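DUF72 domain-containing protein (Thermotoga maritima, PDB 1VPQ) is of unknown function but belongs to the TIM-barrel-like DUF72 family and in the crystal binds a sulfate ion, probably from the crystallisation liquor, at its strands' C-terminal ends. Local coordinates at residues Pro193-Gly206 against Leu239-Asn252. Numbering follows the deposited sequence.
Sequences PITTTDYAYFRFHG and LSRRVKETYVFFNN. With SO4 (sulfate ion), chain B.
Ala-200 and Tyr-247 begin a ladder between strands 199-204 and 245-250, whose axes run parallel at 8° and approach to 4.6 Å. Ala-200, Phe-202 and Phe-204 use both backbone N and O: their amides donate to the carbonyls of Glu-245, Tyr-247 and Phe-249, and their carbonyls accept from the amides of Tyr-247, Phe-249 and Asn-251. The bond from Phe-202 N to Tyr-247 O is short (2.7 Å) and nearly straight. Arg-203 instead bonds through its backbone to Val-179 and Asp-181 of strand 176-181. At the ladder's N-terminal end, Lys-244 N reaches Asp-198 O at 2.9 Å, and Lys-244 NZ adds a weak salt bridge to Asp-198 OD2.

These are the seventh and eighth strands of the parallel sheet, joined through helix 226-240 in a beta-alpha-beta crossover, as expected for a TIM-barrel relative. Phe-202, Phe-204, Val-248 and Phe-250 share the face toward the helices; there an edge of the Phe-204 ring meets the face of Phe-250 (Phe-204 CD2 to Phe-250 CZ 3.5 Å, planes at 69°).

On the other face, Tyr-201 CG lies anti to the backbone N (chi1 -160°), which carries the ring across to Phe-249, Tyr-201 CZ lying 3.6 Å from Phe-249 CE2 with the rings oblique; Tyr-201 OH bonds to Glu-54 and Thr-82. A phenylalanine here would probably leave Glu-54 OE2 and Thr-82 OG1 without this shared partner. Tyr-247 OH donates to Glu-245 OE1, which Lys-121 also pairs with.

At the C-terminal end Asn-251 ND2 donates to His-205 ND1 (2.7 Å), close to the imidazole plane, while His-205 NE2 bonds to Glu-155. Arg-203 grips the sulfate through NH1 and NH2, the latter 3.0 Å from O4, and also pairs with Glu-155 and Glu-54; Lys-84, Arg-157 and Tyr-220 also bond to the anion, and Asn-251 ND2 lies 2.6 Å from its O3.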
loop_
_atom_site.group_PDB
_atom_site.type_symbol
_atom_site.label_atom_id
_atom_site.label_comp_id
_atom_site.label_asym_id
_atom_site.label_seq_id
_atom_site.Cartn_x
_atom_site.Cartn_y
_atom_site.Cartn_z
ATOM N N PRO A 193 5.840 14.601 -0.326
ATOM C CA PRO A 193 5.173 14.383 -1.599
ATOM C C PRO A 193 6.178 14.531 -2.742
ATOM O O PRO A 193 6.334 15.607 -3.322
ATOM C CB PRO A 193 4.071 15.440 -1.601
ATOM C CG PRO A 193 4.573 16.536 -0.724
ATOM C CD PRO A 193 5.654 15.977 0.164
ATOM N N ILE A 194 6.865 13.420 -3.020
ATOM C CA ILE A 194 8.014 13.366 -3.927
ATOM C C ILE A 194 7.893 12.156 -4.844
ATOM O O ILE A 194 7.377 11.102 -4.438
ATOM C CB ILE A 194 9.347 13.259 -3.128
ATOM C CG1 ILE A 194 9.694 14.599 -2.483
ATOM C CG2 ILE A 194 10.524 12.821 -4.021
ATOM C CD1 ILE A 194 10.701 14.463 -1.387
ATOM N N THR A 195 8.376 12.313 -6.078
ATOM C CA THR A 195 8.435 11.193 -7.021
ATOM C C THR A 195 9.882 10.831 -7.367
ATOM O O THR A 195 10.712 11.701 -7.618
ATOM C CB THR A 195 7.674 11.489 -8.338
ATOM O OG1 THR A 195 8.172 12.694 -8.929
ATOM C CG2 THR A 195 6.190 11.628 -8.075
ATOM N N THR A 196 10.163 9.531 -7.370
ATOM C CA THR A 196 11.470 8.998 -7.747
ATOM C C THR A 196 11.428 8.245 -9.086
ATOM O O THR A 196 12.469 7.831 -9.595
ATOM C CB THR A 196 11.957 8.018 -6.691
ATOM O OG1 THR A 196 10.978 6.988 -6.530
ATOM C CG2 THR A 196 12.174 8.722 -5.365
ATOM N N THR A 197 10.219 8.061 -9.624
ATOM C CA THR A 197 9.976 7.257 -10.821
ATOM C C THR A 197 8.898 7.941 -11.663
ATOM O O THR A 197 8.671 9.139 -11.517
ATOM C CB THR A 197 9.527 5.820 -10.447
ATOM O OG1 THR A 197 8.316 5.873 -9.690
ATOM C CG2 THR A 197 10.591 5.111 -9.631
ATOM N N ASP A 198 8.264 7.178 -12.552
ATOM C CA ASP A 198 7.128 7.651 -13.343
ATOM C C ASP A 198 5.815 7.069 -12.819
ATOM O O ASP A 198 4.838 6.938 -13.566
ATOM C CB ASP A 198 7.327 7.331 -14.834
ATOM C CG ASP A 198 7.528 5.839 -15.113
ATOM O OD1 ASP A 198 7.746 5.059 -14.164
ATOM O OD2 ASP A 198 7.483 5.449 -16.295
ATOM N N TYR A 199 5.812 6.725 -11.529
ATOM C CA TYR A 199 4.603 6.394 -10.784
ATOM C C TYR A 199 4.668 7.012 -9.390
ATOM O O TYR A 199 5.749 7.143 -8.808
ATOM C CB TYR A 199 4.427 4.874 -10.679
ATOM C CG TYR A 199 4.169 4.244 -12.021
ATOM C CD1 TYR A 199 2.891 4.224 -12.559
ATOM C CD2 TYR A 199 5.211 3.706 -12.776
ATOM C CE1 TYR A 199 2.647 3.665 -13.811
ATOM C CE2 TYR A 199 4.979 3.144 -14.033
ATOM C CZ TYR A 199 3.692 3.128 -14.542
ATOM O OH TYR A 199 3.438 2.577 -15.782
ATOM N N ALA A 200 3.510 7.423 -8.880
ATOM C CA ALA A 200 3.370 7.833 -7.476
ATOM C C ALA A 200 2.552 6.795 -6.727
ATOM O O ALA A 200 1.686 6.139 -7.303
ATOM C CB ALA A 200 2.713 9.190 -7.364
ATOM N N TYR A 201 2.843 6.666 -5.437
ATOM C CA TYR A 201 2.184 5.712 -4.567
ATOM C C TYR A 201 1.976 6.385 -3.213
ATOM O O TYR A 201 2.945 6.783 -2.579
ATOM C CB TYR A 201 3.060 4.466 -4.425
ATOM C CG TYR A 201 2.350 3.202 -3.945
ATOM C CD1 TYR A 201 1.789 3.119 -2.670
ATOM C CD2 TYR A 201 2.274 2.083 -4.761
ATOM C CE1 TYR A 201 1.164 1.947 -2.235
ATOM C CE2 TYR A 201 1.659 0.920 -4.341
ATOM C CZ TYR A 201 1.110 0.849 -3.076
ATOM O OH TYR A 201 0.491 -0.320 -2.668
ATOM N N PHE A 202 0.723 6.520 -2.778
ATOM C CA PHE A 202 0.421 7.138 -1.482
ATOM C C PHE A 202 -0.170 6.123 -0.541
ATOM O O PHE A 202 -1.028 5.345 -0.946
ATOM C CB PHE A 202 -0.592 8.271 -1.625
ATOM C CG PHE A 202 -0.100 9.416 -2.433
ATOM C CD1 PHE A 202 -0.011 9.316 -3.819
ATOM C CD2 PHE A 202 0.270 10.603 -1.820
ATOM C CE1 PHE A 202 0.450 10.386 -4.583
ATOM C CE2 PHE A 202 0.730 11.673 -2.575
ATOM C CZ PHE A 202 0.819 11.562 -3.963
ATOM N N ARG A 203 0.259 6.159 0.719
ATOM C CA ARG A 203 -0.368 5.349 1.757
ATOM C C ARG A 203 -0.726 6.204 2.973
ATOM O O ARG A 203 0.129 6.875 3.521
ATOM C CB ARG A 203 0.537 4.188 2.154
ATOM C CG ARG A 203 0.775 3.186 1.024
ATOM C CD ARG A 203 1.421 1.923 1.551
ATOM N NE ARG A 203 0.463 1.020 2.189
ATOM C CZ ARG A 203 0.693 0.303 3.289
ATOM N NH1 ARG A 203 1.836 0.400 3.946
ATOM N NH2 ARG A 203 -0.253 -0.498 3.759
ATOM N N PHE A 204 -1.999 6.169 3.374
ATOM C CA PHE A 204 -2.496 6.946 4.509
ATOM C C PHE A 204 -2.915 6.018 5.641
ATOM O O PHE A 204 -3.854 5.241 5.499
ATOM C CB PHE A 204 -3.682 7.821 4.087
ATOM C CG PHE A 204 -3.407 8.697 2.881
ATOM C CD1 PHE A 204 -2.218 9.405 2.759
ATOM C CD2 PHE A 204 -4.357 8.833 1.882
ATOM C CE1 PHE A 204 -1.977 10.215 1.647
ATOM C CE2 PHE A 204 -4.126 9.646 0.768
ATOM C CZ PHE A 204 -2.936 10.333 0.654
ATOM N N HIS A 205 -2.210 6.112 6.764
ATOM C CA HIS A 205 -2.424 5.223 7.918
ATOM C C HIS A 205 -3.237 5.865 9.030
ATOM O O HIS A 205 -3.462 5.243 10.077
ATOM C CB HIS A 205 -1.074 4.803 8.516
ATOM C CG HIS A 205 -0.144 4.170 7.531
ATOM N ND1 HIS A 205 -0.442 2.995 6.882
ATOM C CD2 HIS A 205 1.083 4.538 7.101
ATOM C CE1 HIS A 205 0.556 2.675 6.082
ATOM N NE2 HIS A 205 1.496 3.596 6.194
ATOM N N GLY A 206 -3.650 7.110 8.814
ATOM C CA GLY A 206 -4.210 7.936 9.877
ATOM C C GLY A 206 -3.122 8.486 10.784
ATOM O O GLY A 206 -1.939 8.259 10.557
ATOM N N LEU A 239 1.106 15.870 -8.015
ATOM C CA LEU A 239 2.040 14.813 -8.404
ATOM C C LEU A 239 1.549 14.014 -9.621
ATOM O O LEU A 239 2.326 13.739 -10.542
ATOM C CB LEU A 239 2.323 13.859 -7.233
ATOM C CG LEU A 239 3.437 14.234 -6.241
ATOM C CD1 LEU A 239 3.050 15.455 -5.427
ATOM C CD2 LEU A 239 3.773 13.067 -5.311
ATOM N N SER A 240 0.263 13.664 -9.633
ATOM C CA SER A 240 -0.294 12.793 -10.679
ATOM C C SER A 240 -0.014 13.305 -12.089
ATOM O O SER A 240 0.078 12.521 -13.023
ATOM C CB SER A 240 -1.800 12.608 -10.495
ATOM O OG SER A 240 -2.494 13.836 -10.618
ATOM N N ARG A 241 0.098 14.621 -12.224
ATOM C CA ARG A 241 0.459 15.275 -13.490
ATOM C C ARG A 241 1.900 14.988 -13.957
ATOM O O ARG A 241 2.223 15.083 -15.146
ATOM C CB ARG A 241 0.253 16.784 -13.340
ATOM C CG ARG A 241 -1.210 17.184 -13.092
ATOM C CD ARG A 241 -1.323 18.518 -12.355
ATOM N N ARG A 242 2.764 14.656 -13.009
ATOM C CA ARG A 242 4.160 14.348 -13.284
ATOM C C ARG A 242 4.417 12.862 -13.577
ATOM O O ARG A 242 5.543 12.493 -13.897
ATOM C CB ARG A 242 5.020 14.790 -12.093
ATOM N N VAL A 243 3.390 12.012 -13.472
ATOM C CA VAL A 243 3.575 10.554 -13.580
ATOM C C VAL A 243 2.524 9.872 -14.462
ATOM O O VAL A 243 1.491 10.465 -14.783
ATOM C CB VAL A 243 3.602 9.889 -12.190
ATOM C CG1 VAL A 243 4.770 10.435 -11.365
ATOM C CG2 VAL A 243 2.290 10.089 -11.456
ATOM N N LYS A 244 2.807 8.632 -14.863
ATOM C CA LYS A 244 1.894 7.866 -15.726
ATOM C C LYS A 244 0.615 7.534 -14.954
ATOM O O LYS A 244 -0.488 7.735 -15.462
ATOM C CB LYS A 244 2.518 6.554 -16.220
ATOM C CG LYS A 244 3.932 6.626 -16.765
ATOM C CD LYS A 244 4.084 7.626 -17.891
ATOM C CE LYS A 244 5.520 7.630 -18.433
ATOM N NZ LYS A 244 5.895 6.319 -19.015
ATOM N N GLU A 245 0.786 7.017 -13.733
ATOM C CA GLU A 245 -0.333 6.658 -12.852
ATOM C C GLU A 245 0.026 6.872 -11.386
ATOM O O GLU A 245 1.199 6.838 -11.015
ATOM C CB GLU A 245 -0.744 5.199 -13.049
ATOM C CG GLU A 245 -1.447 4.909 -14.367
ATOM C CD GLU A 245 -1.482 3.436 -14.721
ATOM O OE1 GLU A 245 -1.333 2.584 -13.823
ATOM O OE2 GLU A 245 -1.653 3.129 -15.921
ATOM N N THR A 246 -1.000 7.083 -10.563
ATOM C CA THR A 246 -0.844 7.296 -9.123
ATOM C C THR A 246 -1.766 6.331 -8.395
ATOM O O THR A 246 -2.929 6.183 -8.773
ATOM C CB THR A 246 -1.210 8.748 -8.718
ATOM O OG1 THR A 246 -0.241 9.662 -9.243
ATOM C CG2 THR A 246 -1.263 8.913 -7.206
ATOM N N TYR A 247 -1.245 5.683 -7.355
ATOM C CA TYR A 247 -2.006 4.716 -6.567
ATOM C C TYR A 247 -2.115 5.210 -5.141
ATOM O O TYR A 247 -1.109 5.438 -4.478
ATOM C CB TYR A 247 -1.347 3.331 -6.607
ATOM C CG TYR A 247 -0.899 2.961 -7.994
ATOM C CD1 TYR A 247 -1.825 2.745 -9.010
ATOM C CD2 TYR A 247 0.453 2.859 -8.305
ATOM C CE1 TYR A 247 -1.415 2.435 -10.296
ATOM C CE2 TYR A 247 0.868 2.547 -9.582
ATOM C CZ TYR A 247 -0.066 2.336 -10.577
ATOM O OH TYR A 247 0.359 2.025 -11.861
ATOM N N VAL A 248 -3.342 5.362 -4.669
ATOM C CA VAL A 248 -3.601 5.959 -3.369
ATOM C C VAL A 248 -4.394 4.960 -2.540
ATOM O O VAL A 248 -5.479 4.542 -2.936
ATOM C CB VAL A 248 -4.399 7.274 -3.516
ATOM C CG1 VAL A 248 -4.574 7.956 -2.171
ATOM C CG2 VAL A 248 -3.721 8.226 -4.523
ATOM N N PHE A 249 -3.851 4.564 -1.399
ATOM C CA PHE A 249 -4.536 3.601 -0.526
ATOM C C PHE A 249 -4.685 4.151 0.877
ATOM O O PHE A 249 -3.764 4.791 1.385
ATOM C CB PHE A 249 -3.777 2.270 -0.485
ATOM C CG PHE A 249 -3.629 1.623 -1.832
ATOM C CD1 PHE A 249 -4.635 0.810 -2.341
ATOM C CD2 PHE A 249 -2.496 1.844 -2.604
ATOM C CE1 PHE A 249 -4.511 0.224 -3.592
ATOM C CE2 PHE A 249 -2.369 1.256 -3.864
ATOM C CZ PHE A 249 -3.383 0.446 -4.348
ATOM N N PHE A 250 -5.849 3.887 1.485
ATOM C CA PHE A 250 -6.153 4.256 2.877
ATOM C C PHE A 250 -6.078 3.031 3.762
ATOM O O PHE A 250 -6.701 2.009 3.474
ATOM C CB PHE A 250 -7.558 4.851 3.004
ATOM C CG PHE A 250 -7.646 6.287 2.606
ATOM C CD1 PHE A 250 -7.684 6.644 1.266
ATOM C CD2 PHE A 250 -7.689 7.282 3.566
ATOM C CE1 PHE A 250 -7.768 7.966 0.885
ATOM C CE2 PHE A 250 -7.773 8.609 3.195
ATOM C CZ PHE A 250 -7.814 8.950 1.843
ATOM N N ASN A 251 -5.349 3.163 4.864
ATOM C CA ASN A 251 -4.967 2.035 5.693
ATOM C C ASN A 251 -5.587 2.080 7.084
ATOM O O ASN A 251 -5.387 1.166 7.883
ATOM C CB ASN A 251 -3.433 2.004 5.812
ATOM C CG ASN A 251 -2.900 0.634 6.167
ATOM O OD1 ASN A 251 -3.467 -0.391 5.781
ATOM N ND2 ASN A 251 -1.801 0.605 6.904
ATOM N N ASN A 252 -6.314 3.157 7.370
ATOM C CA ASN A 252 -6.981 3.341 8.660
ATOM C C ASN A 252 -8.275 2.554 8.694
ATOM O O ASN A 252 -9.348 3.117 8.853
ATOM C CB ASN A 252 -7.232 4.828 8.947
ATOM C CG ASN A 252 -8.011 5.531 7.840
ATOM O OD1 ASN A 252 -7.750 5.332 6.657
ATOM N ND2 ASN A 252 -8.955 6.380 8.228
HETATM S S SO4 B . 1.353 -0.943 7.404
HETATM O O1 SO4 B . 2.433 -0.080 6.934
HETATM O O2 SO4 B . 1.866 -1.929 8.348
HETATM O O3 SO4 B . 0.361 -0.109 8.065
HETATM O O4 SO4 B . 0.778 -1.657 6.269
#